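Local coordinates for conserved hypothetical protein (Chlorobium tepidum TLS, PDB 1T6S) that probably takes part in chromosome segregation and condensation during cell division, as an ScpB-family protein built from winged helix-turn-helix domains, at residues E21-N24 and L25-S29; D78-R81 and Q82-P86; Q107-K111 and G112-Q116; A141-P144 and G145-Q149. One frame throughout, in Å; residues are numbered along the deposited sequence.

Contact 1 (E21-N24 and L25-S29); sequences EPVN and LQTLS
The side chain of N24 caps the start of helix 25-31 and meets T27 twice. Its OD1 accepts from T27 N at 2.8 Å, with the N-H pointing almost straight at the oxygen (164°). The same OD1 accepts from T27 OG1, also at 2.8 Å. The two donors use different approaches. The amide N lies nearly in line with the side-chain C=O, while the hydroxyl comes in at a sharper angle to the C=O, tilted from the carbonyl plane. N24 holds CG between its own backbone N and carbonyl carbon (chi1 56°), which folds the amide back over the first turn.

The backbone adds the first helical bond, from L28 N to N24 O at 3.0 Å. At the next residue, L25 O takes both S29 N and S29 OG, which reach it from opposite faces of its plane.

A water extends the cap. It accepts from N24 N at 2.9 Å and donates to T27 OG1, so the hydroxyl donates to OD1 and accepts from the water. Q26 bends at chi2 and brings NE2 to 3.3 Å from N24 CG, with the two amide planes steeply inclined.

Apolar contacts flank the cap. V23 CG1 touches T27 CG2 at 3.7 Å and also meets CG of L28. L28 then packs on L12 and L15 of helix 2-18 and on L41 of helix 38-55.

The cap supplies a side-chain acceptor to a first-turn N-H. With OD1 and the water both bonded to OG1, the rotation of the T27 hydroxyl is largely fixed.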
loop_
_atom_site.group_PDB
_atom_site.type_symbol
_atom_site.label_atom_id
_atom_site.label_comp_id
_atom_site.label_asym_id
_atom_site.label_seq_id
_atom_site.Cartn_x
_atom_site.Cartn_y
_atom_site.Cartn_z
ATOM N N GLU A 21 0.684 -18.983 6.871
ATOM C CA GLU A 21 -0.156 -19.077 5.666
ATOM C C GLU A 21 -0.923 -20.404 5.699
ATOM O O GLU A 21 -0.453 -21.374 6.285
ATOM C CB GLU A 21 0.703 -19.038 4.397
ATOM C CG GLU A 21 1.255 -17.671 4.060
ATOM C CD GLU A 21 2.095 -17.667 2.793
ATOM O OE1 GLU A 21 2.458 -16.561 2.318
ATOM O OE2 GLU A 21 2.402 -18.760 2.275
ATOM N N PRO A 22 -2.119 -20.460 5.081
ATOM C CA PRO A 22 -2.895 -21.710 5.065
ATOM C C PRO A 22 -1.984 -22.831 4.551
ATOM O O PRO A 22 -1.214 -22.629 3.604
ATOM C CB PRO A 22 -4.035 -21.398 4.087
ATOM C CG PRO A 22 -4.280 -19.927 4.322
ATOM C CD PRO A 22 -2.839 -19.378 4.383
ATOM N N VAL A 23 -2.061 -24.004 5.175
ATOM C CA VAL A 23 -1.200 -25.121 4.779
ATOM C C VAL A 23 -2.019 -26.183 4.074
ATOM O O VAL A 23 -3.040 -26.615 4.590
ATOM C CB VAL A 23 -0.548 -25.836 5.992
ATOM C CG1 VAL A 23 0.791 -26.420 5.588
ATOM C CG2 VAL A 23 -0.445 -24.912 7.161
ATOM N N ASN A 24 -1.543 -26.638 2.922
ATOM C CA ASN A 24 -2.265 -27.641 2.167
ATOM C C ASN A 24 -1.826 -29.078 2.415
ATOM O O ASN A 24 -0.843 -29.349 3.111
ATOM C CB ASN A 24 -2.179 -27.337 0.659
ATOM C CG ASN A 24 -0.744 -27.219 0.166
ATOM O OD1 ASN A 24 0.145 -27.947 0.612
ATOM N ND2 ASN A 24 -0.520 -26.317 -0.774
ATOM N N LEU A 25 -2.573 -29.997 1.816
ATOM C CA LEU A 25 -2.302 -31.423 1.917
ATOM C C LEU A 25 -0.885 -31.781 1.439
ATOM O O LEU A 25 -0.223 -32.639 2.025
ATOM C CB LEU A 25 -3.327 -32.192 1.071
ATOM C CG LEU A 25 -2.964 -33.645 0.715
ATOM C CD1 LEU A 25 -3.366 -34.564 1.845
ATOM C CD2 LEU A 25 -3.673 -34.064 -0.579
ATOM N N GLN A 26 -0.430 -31.154 0.356
ATOM C CA GLN A 26 0.905 -31.442 -0.174
ATOM C C GLN A 26 2.012 -31.115 0.830
ATOM O O GLN A 26 2.920 -31.912 1.055
ATOM C CB GLN A 26 1.154 -30.658 -1.474
ATOM C CG GLN A 26 0.352 -31.163 -2.684
ATOM C CD GLN A 26 -1.098 -30.692 -2.696
ATOM O OE1 GLN A 26 -1.863 -31.047 -3.593
ATOM N NE2 GLN A 26 -1.475 -29.892 -1.716
ATOM N N THR A 27 1.928 -29.932 1.423
ATOM C CA THR A 27 2.917 -29.495 2.390
ATOM C C THR A 27 2.886 -30.337 3.667
ATOM O O THR A 27 3.930 -30.777 4.157
ATOM C CB THR A 27 2.703 -28.012 2.738
ATOM O OG1 THR A 27 2.727 -27.245 1.531
ATOM C CG2 THR A 27 3.788 -27.506 3.684
ATOM N N LEU A 28 1.696 -30.564 4.208
ATOM C CA LEU A 28 1.581 -31.371 5.417
ATOM C C LEU A 28 2.082 -32.812 5.232
ATOM O O LEU A 28 2.683 -33.376 6.149
ATOM C CB LEU A 28 0.129 -31.373 5.932
ATOM C CG LEU A 28 -0.346 -30.012 6.480
ATOM C CD1 LEU A 28 -1.845 -30.039 6.795
ATOM C CD2 LEU A 28 0.468 -29.651 7.732
ATOM N N SER A 29 1.838 -33.416 4.068
ATOM C CA SER A 29 2.295 -34.791 3.826
ATOM C C SER A 29 3.825 -34.850 3.645
ATOM O O SER A 29 4.469 -35.804 4.079
ATOM C CB SER A 29 1.630 -35.380 2.568
ATOM O OG SER A 29 0.215 -35.251 2.626
HETATM O O HOH W 1 0.791 -25.126 2.245
#

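Contact 2 (D78-R81 and Q82-P86); sequences DLVR and QLLAP
D78 and Q82 sit one turn apart on helix 77-84, a short helix whose last turn runs into the N-cap of helix 87-106 at P86. The contact is ordinary i to i+4 packing along this helix and its C-terminal end. D78 O accepts from Q82 N at 3.2 Å. The D78 and Q82 side chains cross at an angle.

L79 O receives a weak bond from L83 N, with a bent N-H angle of 131°. The same N-H also makes a weak bond to V80 O, so it is shared between two carbonyls.

V80 O has a straighter bond: L84 N meets it at 2.8 Å and 175°. The side chains of V80 and L84 lie alongside each other and point the same way. V80 places CG1 opposite its backbone N (chi1 176°), on the flank where both methyls of L84 come in.

R81 O takes the final bond of the helix, from A85 N at 2.9 Å; A85 itself has left helical angles. The R81 side chain bends at chi3 and turns to the second subunit. NH1 makes a weak hydrogen bond to Q107 O of the second subunit, and the side chain packs on P108 there. L84 packs on R138 of the second subunit and A85 on its Q107, so this helix end is part of the dimer interface. V80 CG1 and L84 CD1 are pressed to 3.5 Å, closer than usual van der Waals contact.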
loop_
_atom_site.group_PDB
_atom_site.type_symbol
_atom_site.label_atom_id
_atom_site.label_comp_id
_atom_site.label_asym_id
_atom_site.label_seq_id
_atom_site.Cartn_x
_atom_site.Cartn_y
_atom_site.Cartn_z
ATOM N N ASP A 78 -16.157 -9.711 18.461
ATOM C CA ASP A 78 -16.076 -8.311 18.855
ATOM C C ASP A 78 -14.736 -7.979 19.495
ATOM O O ASP A 78 -14.161 -6.915 19.242
ATOM C CB ASP A 78 -17.218 -7.937 19.807
ATOM C CG ASP A 78 -17.161 -6.478 20.241
ATOM O OD1 ASP A 78 -16.645 -6.199 21.350
ATOM O OD2 ASP A 78 -17.614 -5.601 19.465
ATOM N N LEU A 79 -14.239 -8.889 20.324
ATOM C CA LEU A 79 -12.954 -8.682 20.992
ATOM C C LEU A 79 -11.827 -8.665 19.967
ATOM O O LEU A 79 -10.942 -7.813 20.025
ATOM C CB LEU A 79 -12.699 -9.791 22.022
ATOM C CG LEU A 79 -13.677 -9.858 23.202
ATOM C CD1 LEU A 79 -13.281 -11.000 24.153
ATOM C CD2 LEU A 79 -13.678 -8.544 23.934
ATOM N N VAL A 80 -11.874 -9.602 19.023
ATOM C CA VAL A 80 -10.854 -9.680 17.991
ATOM C C VAL A 80 -10.847 -8.410 17.142
ATOM O O VAL A 80 -9.782 -7.906 16.738
ATOM C CB VAL A 80 -11.084 -10.923 17.105
ATOM C CG1 VAL A 80 -10.077 -10.972 15.958
ATOM C CG2 VAL A 80 -10.958 -12.154 17.965
ATOM N N ARG A 81 -12.038 -7.869 16.903
ATOM C CA ARG A 81 -12.147 -6.652 16.110
ATOM C C ARG A 81 -11.434 -5.500 16.827
ATOM O O ARG A 81 -10.698 -4.739 16.206
ATOM C CB ARG A 81 -13.624 -6.293 15.860
ATOM C CG ARG A 81 -13.866 -5.580 14.517
ATOM C CD ARG A 81 -15.351 -5.285 14.284
ATOM N NE ARG A 81 -15.732 -3.945 14.733
ATOM C CZ ARG A 81 -16.254 -3.010 13.938
ATOM N NH1 ARG A 81 -16.456 -3.279 12.658
ATOM N NH2 ARG A 81 -16.567 -1.810 14.415
ATOM N N GLN A 82 -11.637 -5.379 18.134
ATOM C CA GLN A 82 -10.988 -4.310 18.881
ATOM C C GLN A 82 -9.470 -4.423 18.905
ATOM O O GLN A 82 -8.777 -3.426 19.113
ATOM C CB GLN A 82 -11.509 -4.267 20.307
ATOM C CG GLN A 82 -12.998 -4.055 20.381
ATOM C CD GLN A 82 -13.512 -4.162 21.799
ATOM O OE1 GLN A 82 -14.403 -4.964 22.085
ATOM N NE2 GLN A 82 -12.954 -3.356 22.698
ATOM N N LEU A 83 -8.958 -5.629 18.678
ATOM C CA LEU A 83 -7.527 -5.869 18.686
ATOM C C LEU A 83 -6.887 -5.682 17.316
ATOM O O LEU A 83 -5.919 -4.944 17.167
ATOM C CB LEU A 83 -7.245 -7.295 19.180
ATOM C CG LEU A 83 -5.768 -7.757 19.146
ATOM C CD1 LEU A 83 -4.957 -6.926 20.139
ATOM C CD2 LEU A 83 -5.660 -9.246 19.505
ATOM N N LEU A 84 -7.430 -6.366 16.316
ATOM C CA LEU A 84 -6.888 -6.302 14.961
ATOM C C LEU A 84 -7.264 -5.045 14.184
ATOM O O LEU A 84 -6.497 -4.593 13.332
ATOM C CB LEU A 84 -7.343 -7.528 14.159
ATOM C CG LEU A 84 -6.782 -8.900 14.556
ATOM C CD1 LEU A 84 -7.104 -9.176 15.994
ATOM C CD2 LEU A 84 -7.367 -9.996 13.665
ATOM N N ALA A 85 -8.433 -4.490 14.484
ATOM C CA ALA A 85 -8.917 -3.317 13.770
ATOM C C ALA A 85 -9.678 -2.309 14.624
ATOM O O ALA A 85 -10.870 -2.079 14.409
ATOM C CB ALA A 85 -9.808 -3.774 12.588
ATOM N N PRO A 86 -9.010 -1.694 15.615
ATOM C CA PRO A 86 -9.718 -0.715 16.446
ATOM C C PRO A 86 -10.153 0.475 15.568
ATOM O O PRO A 86 -9.545 0.718 14.525
ATOM C CB PRO A 86 -8.672 -0.342 17.497
ATOM C CG PRO A 86 -7.382 -0.500 16.759
ATOM C CD PRO A 86 -7.593 -1.783 15.992
#

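Contact 3 (Q107-K111 and G112-Q116); sequences QPVTK and GEIQQ. With NO3 (nitrate ion), chain G; NO3 (nitrate ion), chain C; NO3 (nitrate ion), chain N.
T110 and E113 form a capping box at the start of helix 111-118. T110 OG1 accepts from E113 N at 3.0 Å. In return T110 N donates to E113 OE2, also at 3.0 Å and nearly straight (168°). The donor meets the carboxylate on its anti side, moderately out of its plane. With chi1 at 70° the T110 hydroxyl is turned in over the first turn. The E113 chain runs extended back along the strand, and V109 CG2 rests on E113 CB at 3.3 Å.

The backbone continues the cap, with I114 N bonded to T110 O and Q115 N to K111 O. On the inner side V109 CG1 meets I114 CG1 at 3.8 Å. I114 also packs on V102 and V103 of helix 87-106.

A water donates to both P108 O and E113 OE2, bridging the two. Farther out, strand 109-110 is fixed by backbone bonding of V109 with Y150 of strand 148-152. Q107, before a cis peptide to P108, bonds through its side chain to T152 N and A104 O.

A nitrate, probably from the crystallisation liquor, sits at the helix start and accepts from G112 N at 2.8 Å. Another meets K111 NZ at 2.9 Å. The N-terminal N-H groups and the lysine probably make this end favourable to anions, while E113 places its negative charge beside the helix start.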
loop_
_atom_site.group_PDB
_atom_site.type_symbol
_atom_site.label_atom_id
_atom_site.label_comp_id
_atom_site.label_asym_id
_atom_site.label_seq_id
_atom_site.Cartn_x
_atom_site.Cartn_y
_atom_site.Cartn_z
ATOM N N GLN A 107 -4.818 12.422 -10.538
ATOM C CA GLN A 107 -3.511 13.043 -10.728
ATOM C C GLN A 107 -3.264 13.636 -12.125
ATOM O O GLN A 107 -3.690 13.081 -13.144
ATOM C CB GLN A 107 -2.399 12.036 -10.398
ATOM C CG GLN A 107 -2.419 10.753 -11.251
ATOM C CD GLN A 107 -1.359 9.748 -10.817
ATOM O OE1 GLN A 107 -0.201 10.104 -10.614
ATOM N NE2 GLN A 107 -1.752 8.487 -10.681
ATOM N N PRO A 108 -2.583 14.795 -12.187
ATOM C CA PRO A 108 -2.052 15.558 -11.050
ATOM C C PRO A 108 -3.192 16.332 -10.392
ATOM O O PRO A 108 -3.988 16.974 -11.075
ATOM C CB PRO A 108 -0.996 16.458 -11.701
ATOM C CG PRO A 108 -1.523 16.670 -13.071
ATOM C CD PRO A 108 -2.031 15.304 -13.457
ATOM N N VAL A 109 -3.272 16.257 -9.064
ATOM C CA VAL A 109 -4.344 16.914 -8.315
ATOM C C VAL A 109 -3.841 17.640 -7.070
ATOM O O VAL A 109 -2.898 17.192 -6.416
ATOM C CB VAL A 109 -5.434 15.861 -7.910
ATOM C CG1 VAL A 109 -4.854 14.845 -6.937
ATOM C CG2 VAL A 109 -6.637 16.552 -7.308
ATOM N N THR A 110 -4.482 18.767 -6.759
ATOM C CA THR A 110 -4.134 19.589 -5.595
ATOM C C THR A 110 -4.929 19.185 -4.350
ATOM O O THR A 110 -5.919 18.466 -4.443
ATOM C CB THR A 110 -4.478 21.071 -5.832
ATOM O OG1 THR A 110 -5.905 21.223 -5.835
ATOM C CG2 THR A 110 -3.928 21.554 -7.170
ATOM N N LYS A 111 -4.500 19.689 -3.195
ATOM C CA LYS A 111 -5.197 19.422 -1.946
ATOM C C LYS A 111 -6.617 19.978 -2.035
ATOM O O LYS A 111 -7.577 19.334 -1.610
ATOM C CB LYS A 111 -4.489 20.087 -0.764
ATOM C CG LYS A 111 -3.160 19.471 -0.395
ATOM C CD LYS A 111 -2.644 20.012 0.936
ATOM C CE LYS A 111 -1.334 19.327 1.314
ATOM N NZ LYS A 111 -0.773 19.834 2.608
ATOM N N GLY A 112 -6.752 21.182 -2.579
ATOM C CA GLY A 112 -8.072 21.773 -2.704
ATOM C C GLY A 112 -8.994 20.896 -3.529
ATOM O O GLY A 112 -10.157 20.687 -3.180
ATOM N N GLU A 113 -8.465 20.379 -4.633
ATOM C CA GLU A 113 -9.225 19.524 -5.514
ATOM C C GLU A 113 -9.602 18.209 -4.828
ATOM O O GLU A 113 -10.741 17.755 -4.929
ATOM C CB GLU A 113 -8.429 19.273 -6.805
ATOM C CG GLU A 113 -8.452 20.480 -7.763
ATOM C CD GLU A 113 -7.460 20.378 -8.919
ATOM O OE1 GLU A 113 -7.637 21.113 -9.912
ATOM O OE2 GLU A 113 -6.502 19.585 -8.846
ATOM N N ILE A 114 -8.657 17.611 -4.107
ATOM C CA ILE A 114 -8.928 16.351 -3.411
ATOM C C ILE A 114 -10.064 16.577 -2.414
ATOM O O ILE A 114 -10.983 15.758 -2.285
ATOM C CB ILE A 114 -7.671 15.846 -2.647
ATOM C CG1 ILE A 114 -6.602 15.383 -3.655
ATOM C CG2 ILE A 114 -8.070 14.699 -1.687
ATOM C CD1 ILE A 114 -5.209 15.256 -3.072
ATOM N N GLN A 115 -9.994 17.700 -1.711
ATOM C CA GLN A 115 -11.029 18.049 -0.740
ATOM C C GLN A 115 -12.411 18.119 -1.404
ATOM O O GLN A 115 -13.378 17.535 -0.903
ATOM C CB GLN A 115 -10.682 19.378 -0.073
ATOM C CG GLN A 115 -11.731 19.867 0.900
ATOM C CD GLN A 115 -11.317 21.151 1.582
ATOM O OE1 GLN A 115 -10.973 22.139 0.920
ATOM N NE2 GLN A 115 -11.343 21.149 2.912
ATOM N N GLN A 116 -12.495 18.819 -2.533
ATOM C CA GLN A 116 -13.751 18.953 -3.273
ATOM C C GLN A 116 -14.356 17.584 -3.630
ATOM O O GLN A 116 -15.543 17.337 -3.412
ATOM C CB GLN A 116 -13.520 19.737 -4.573
ATOM C CG GLN A 116 -13.020 21.157 -4.383
ATOM C CD GLN A 116 -14.109 22.094 -3.895
ATOM O OE1 GLN A 116 -13.828 23.196 -3.403
ATOM N NE2 GLN A 116 -15.365 21.665 -4.037
HETATM N N NO3 G . -4.232 23.961 -2.478
HETATM O O1 NO3 G . -3.196 23.588 -1.847
HETATM O O2 NO3 G . -4.822 23.142 -3.099
HETATM O O3 NO3 G . -4.550 25.130 -2.404
HETATM N N NO3 C . -2.598 17.090 4.086
HETATM O O1 NO3 C . -2.853 18.308 3.925
HETATM O O2 NO3 C . -3.417 16.311 3.698
HETATM O O3 NO3 C . -1.557 16.804 4.613
HETATM N N NO3 N . -1.422 4.999 -10.603
HETATM O O1 NO3 N . -1.855 4.015 -11.234
HETATM O O2 NO3 N . -0.769 5.801 -11.225
HETATM O O3 NO3 N . -1.686 5.077 -9.418
HETATM O O HOH W 2 -4.497 19.699 -10.805
#

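Contact 4 (A141-P144 and G145-Q149); sequences ADSP and GRPLQ
R146 bends at chi2 (-82°) and runs on extended at chi3, which carries its guanidinium back past A141 to D142. NH2 forms a salt bridge with D142 OD1 at 3.2 Å. The two side chains lie side by side and point the same way, but their planes are 69° apart. OD1 sits near the guanidinium plane, whereas NH2 reaches it from above the carboxylate plane. A141 O lies at the guanidinium edge, with R146 CD only 3.0 Å away. R146 CA also makes a CH...O contact to A141 O.

A141-P147 form the loop joining strands 135-140 and 148-152, the antiparallel hairpin that is the wing of a winged helix domain; L148 and Q149 begin the second strand. The loop's tip is a type II beta turn from S143 to R146, closed by R146 N to S143 O at 2.8 Å. G145 takes a positive phi (89°), where a CB would clash with P144 O. D142 centres an inverse gamma turn.

Nearer the sheet, A141 N donates to P147 O at 2.8 Å. S143 OG approaches P147 CD at 3.3 Å. The Q149 side chain passes alongside A141, bringing CG to 3.4 Å from A141 N.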
loop_
_atom_site.group_PDB
_atom_site.type_symbol
_atom_site.label_atom_id
_atom_site.label_comp_id
_atom_site.label_asym_id
_atom_site.label_seq_id
_atom_site.Cartn_x
_atom_site.Cartn_y
_atom_site.Cartn_z
ATOM N N ALA A 141 -0.469 23.739 -9.994
ATOM C CA ALA A 141 -1.661 23.966 -10.799
ATOM C C ALA A 141 -1.769 25.394 -11.286
ATOM O O ALA A 141 -1.274 26.321 -10.649
ATOM C CB ALA A 141 -2.915 23.602 -10.005
ATOM N N ASP A 142 -2.442 25.558 -12.417
ATOM C CA ASP A 142 -2.647 26.878 -12.979
ATOM C C ASP A 142 -3.910 27.437 -12.375
ATOM O O ASP A 142 -4.962 27.449 -13.008
ATOM C CB ASP A 142 -2.769 26.799 -14.493
ATOM C CG ASP A 142 -1.481 27.164 -15.178
ATOM O OD1 ASP A 142 -1.034 28.316 -14.994
ATOM O OD2 ASP A 142 -0.899 26.310 -15.882
ATOM N N SER A 143 -3.803 27.860 -11.121
ATOM C CA SER A 143 -4.932 28.423 -10.400
ATOM C C SER A 143 -4.395 29.387 -9.343
ATOM O O SER A 143 -3.188 29.408 -9.053
ATOM C CB SER A 143 -5.776 27.308 -9.762
ATOM O OG SER A 143 -4.995 26.506 -8.900
ATOM N N PRO A 144 -5.277 30.217 -8.766
ATOM C CA PRO A 144 -4.841 31.182 -7.748
ATOM C C PRO A 144 -3.861 30.643 -6.698
ATOM O O PRO A 144 -4.185 29.726 -5.942
ATOM C CB PRO A 144 -6.163 31.650 -7.145
ATOM C CG PRO A 144 -7.082 31.623 -8.349
ATOM C CD PRO A 144 -6.741 30.288 -8.968
ATOM N N GLY A 145 -2.662 31.217 -6.651
ATOM C CA GLY A 145 -1.677 30.774 -5.678
ATOM C C GLY A 145 -0.778 29.637 -6.137
ATOM O O GLY A 145 0.162 29.269 -5.431
ATOM N N ARG A 146 -1.065 29.069 -7.306
ATOM C CA ARG A 146 -0.249 27.985 -7.851
ATOM C C ARG A 146 -0.008 26.858 -6.858
ATOM O O ARG A 146 1.144 26.542 -6.523
ATOM C CB ARG A 146 1.102 28.533 -8.323
ATOM C CG ARG A 146 1.109 29.026 -9.753
ATOM C CD ARG A 146 1.300 27.841 -10.710
ATOM N NE ARG A 146 1.212 28.235 -12.111
ATOM C CZ ARG A 146 2.008 29.128 -12.696
ATOM N NH1 ARG A 146 2.966 29.728 -11.996
ATOM N NH2 ARG A 146 1.838 29.416 -13.986
ATOM N N PRO A 147 -1.087 26.216 -6.387
ATOM C CA PRO A 147 -0.913 25.119 -5.425
ATOM C C PRO A 147 -0.240 23.884 -6.021
ATOM O O PRO A 147 -0.367 23.607 -7.206
ATOM C CB PRO A 147 -2.337 24.839 -4.954
ATOM C CG PRO A 147 -3.174 25.199 -6.186
ATOM C CD PRO A 147 -2.511 26.469 -6.675
ATOM N N LEU A 148 0.484 23.159 -5.175
ATOM C CA LEU A 148 1.185 21.946 -5.576
ATOM C C LEU A 148 0.193 20.877 -6.010
ATOM O O LEU A 148 -0.896 20.756 -5.429
ATOM C CB LEU A 148 2.006 21.409 -4.399
ATOM C CG LEU A 148 3.141 22.311 -3.896
ATOM C CD1 LEU A 148 3.775 21.750 -2.620
ATOM C CD2 LEU A 148 4.177 22.414 -5.003
ATOM N N GLN A 149 0.573 20.118 -7.038
ATOM C CA GLN A 149 -0.234 19.015 -7.568
ATOM C C GLN A 149 0.499 17.747 -7.209
ATOM O O GLN A 149 1.732 17.723 -7.222
ATOM C CB GLN A 149 -0.337 19.097 -9.089
ATOM C CG GLN A 149 -0.984 20.355 -9.601
ATOM C CD GLN A 149 -0.895 20.443 -11.101
ATOM O OE1 GLN A 149 0.200 20.495 -11.660
ATOM N NE2 GLN A 149 -2.044 20.443 -11.764
#

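Contacts 3 and 4 belong together. Their centres are 10 Å apart and they touch through T110, whose CG2 lies 3.6 Å from A141 CB and packs on P147. Both reach one sheet, where strands 109-110 and 148-152 are neighbours. Contact 1 lies far away, its centre about 47 Å from that of contact 3, on the opposite side of the chain's centre. Contact 2 comes between them along the chain, with centres about 28 Å from contact 1 and 33 Å from contact 3. Across the dimer, contact 2 of one subunit meets contact 3 of the other: R81 and A85 touch Q107 of the second subunit. Nitrate ions, probably from the crystallisation liquor, lie at contact 3 and near Q26, R81 and P147.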